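Local structure of PvdO (Pseudomonas aeruginosa, 5HHA) at residues Arg150-Ala155 against Gly279-Arg284. The protein binds calcium and belongs to the formylglycine-generating enzyme family, and probably takes part in chromophore maturation in the periplasm. Numbering follows the deposited sequence.
Sequences RMLSEA and GFRVAR
Arg281 meets Leu152 through its CB, which lies 3.8 Å from Leu152 CD1. CG is anti to the carbonyl carbon (chi1 -65°), and the chain runs extended from CG to NE, away from Leu152. Its guanidinium pairs with Glu219 and Tyr211 O. The backbone of Arg281 is linked by water: one molecule accepts from Leu152 N and lies within hydrogen-bonding distance (2.9 Å) of Arg281 O. It bridges the segments beyond the end of direct pairing. At Val282 the contact is mostly with main chain. Leu152 CD1 sits 3.4 Å from Val282 C, and Val282 CA makes a weak CA-H...O contact with Arg150 O. The short strand 149-150 here joins strand 278-285 in the mixed sheet of the FGE-sulfatase domain. Strand 218-221 pairs with the same strand, in parallel. Ala283 and Arg150 form an antiparallel hydrogen-bonded pair. Ala283 N gives a nearly straight bond of 2.8 Å to Arg150 O (172° at the hydrogen), and the return bond from Arg150 N to Ala283 O is more bent, at 143°. The methyl of Ala283 lies over one face of the Arg150 guanidinium, offset toward its rim, with CB 3.6 Å from NH1. Leu152 CD1 also touches this methyl. Arg150 NH1 bonds to Met151 O, close to the guanidinium plane, and forms a salt bridge with Glu156; Arg150 NE pairs with Glu285.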
loop_
_atom_site.group_PDB
_atom_site.type_symbol
_atom_site.label_atom_id
_atom_site.label_comp_id
_atom_site.label_asym_id
_atom_site.label_seq_id
_atom_site.Cartn_x
_atom_site.Cartn_y
_atom_site.Cartn_z
ATOM N N ARG A 150 -3.219 -11.252 6.094
ATOM C CA ARG A 150 -3.985 -11.185 4.866
ATOM C C ARG A 150 -3.649 -9.890 4.125
ATOM O O ARG A 150 -3.001 -9.022 4.675
ATOM C CB ARG A 150 -5.488 -11.222 5.173
ATOM C CG ARG A 150 -5.912 -10.122 6.094
ATOM C CD ARG A 150 -7.427 -10.005 6.158
ATOM N NE ARG A 150 -7.862 -9.102 7.220
ATOM C CZ ARG A 150 -7.905 -7.777 7.125
ATOM N NH1 ARG A 150 -7.577 -7.165 5.997
ATOM N NH2 ARG A 150 -8.328 -7.052 8.147
ATOM N N MET A 151 -4.160 -9.759 2.905
ATOM C CA MET A 151 -4.122 -8.471 2.203
ATOM C C MET A 151 -4.965 -7.428 2.922
ATOM O O MET A 151 -5.984 -7.776 3.546
ATOM C CB MET A 151 -4.690 -8.631 0.795
ATOM C CG MET A 151 -3.883 -9.567 -0.081
ATOM S SD MET A 151 -4.513 -9.634 -1.774
ATOM C CE MET A 151 -3.663 -8.246 -2.386
ATOM N N LEU A 152 -4.613 -6.152 2.749
ATOM C CA LEU A 152 -5.508 -5.055 3.089
ATOM C C LEU A 152 -6.659 -4.992 2.096
ATOM O O LEU A 152 -6.518 -5.323 0.928
ATOM C CB LEU A 152 -4.759 -3.724 2.994
ATOM C CG LEU A 152 -3.936 -3.352 4.208
ATOM C CD1 LEU A 152 -2.768 -4.277 4.387
ATOM C CD2 LEU A 152 -3.469 -1.936 4.059
ATOM N N SER A 153 -7.809 -4.520 2.569
ATOM C CA SER A 153 -8.854 -4.066 1.684
ATOM C C SER A 153 -8.556 -2.629 1.243
ATOM O O SER A 153 -7.790 -1.902 1.880
ATOM C CB SER A 153 -10.234 -4.141 2.333
ATOM O OG SER A 153 -10.350 -3.125 3.308
ATOM N N GLU A 154 -9.197 -2.218 0.162
ATOM C CA GLU A 154 -9.018 -0.857 -0.346
ATOM C C GLU A 154 -9.426 0.158 0.712
ATOM O O GLU A 154 -8.774 1.184 0.907
ATOM C CB GLU A 154 -9.809 -0.651 -1.633
ATOM C CG GLU A 154 -9.456 0.662 -2.321
ATOM C CD GLU A 154 -10.161 0.956 -3.624
ATOM O OE1 GLU A 154 -11.083 0.217 -4.011
ATOM O OE2 GLU A 154 -9.723 1.933 -4.280
ATOM N N ALA A 155 -10.533 -0.121 1.394
ATOM C CA ALA A 155 -10.996 0.783 2.442
ATOM C C ALA A 155 -9.991 0.895 3.586
ATOM O O ALA A 155 -9.717 1.984 4.106
ATOM C CB ALA A 155 -12.337 0.295 2.968
ATOM N N GLY A 279 4.337 -2.898 -4.803
ATOM C CA GLY A 279 4.663 -3.704 -3.635
ATOM C C GLY A 279 3.372 -4.001 -2.869
ATOM O O GLY A 279 2.312 -4.176 -3.479
ATOM N N PHE A 280 3.451 -4.044 -1.535
ATOM C CA PHE A 280 2.275 -4.440 -0.760
ATOM C C PHE A 280 2.490 -4.246 0.705
ATOM O O PHE A 280 3.628 -4.227 1.178
ATOM C CB PHE A 280 1.886 -5.896 -1.017
ATOM C CG PHE A 280 2.923 -6.905 -0.564
ATOM C CD1 PHE A 280 4.054 -7.172 -1.332
ATOM C CD2 PHE A 280 2.740 -7.636 0.606
ATOM C CE1 PHE A 280 4.968 -8.124 -0.940
ATOM C CE2 PHE A 280 3.663 -8.587 1.009
ATOM C CZ PHE A 280 4.767 -8.841 0.228
ATOM N N ARG A 281 1.387 -4.085 1.425
ATOM C CA ARG A 281 1.362 -4.224 2.872
ATOM C C ARG A 281 0.602 -5.515 3.203
ATOM O O ARG A 281 -0.069 -6.101 2.360
ATOM C CB ARG A 281 0.664 -3.028 3.523
ATOM C CG ARG A 281 1.384 -1.738 3.329
ATOM C CD ARG A 281 0.642 -0.564 3.959
ATOM N NE ARG A 281 1.175 0.649 3.398
ATOM C CZ ARG A 281 2.124 1.407 3.942
ATOM N NH1 ARG A 281 2.560 1.209 5.182
ATOM N NH2 ARG A 281 2.623 2.413 3.240
ATOM N N VAL A 282 0.710 -5.927 4.470
ATOM C CA VAL A 282 -0.147 -6.956 5.006
ATOM C C VAL A 282 -0.897 -6.406 6.204
ATOM O O VAL A 282 -0.476 -5.457 6.872
ATOM C CB VAL A 282 0.639 -8.243 5.412
ATOM C CG1 VAL A 282 1.220 -8.946 4.196
ATOM C CG2 VAL A 282 1.742 -7.956 6.432
ATOM N N ALA A 283 -2.012 -7.071 6.480
ATOM C CA ALA A 283 -2.845 -6.761 7.638
ATOM C C ALA A 283 -2.915 -7.986 8.536
ATOM O O ALA A 283 -2.731 -9.106 8.065
ATOM C CB ALA A 283 -4.245 -6.352 7.200
ATOM N N ARG A 284 -3.256 -7.749 9.798
ATOM C CA ARG A 284 -3.305 -8.813 10.795
ATOM C C ARG A 284 -4.483 -8.560 11.721
ATOM O O ARG A 284 -4.624 -7.463 12.259
ATOM C CB ARG A 284 -1.976 -8.849 11.558
ATOM C CG ARG A 284 -2.039 -9.187 13.041
ATOM C CD ARG A 284 -1.431 -10.526 13.326
ATOM N NE ARG A 284 -0.549 -10.573 14.507
ATOM C CZ ARG A 284 -0.961 -10.524 15.775
ATOM N NH1 ARG A 284 -2.236 -10.351 16.065
ATOM N NH2 ARG A 284 -0.080 -10.621 16.745
HETATM O O HOH W 1 -2.433 -5.977 0.761
#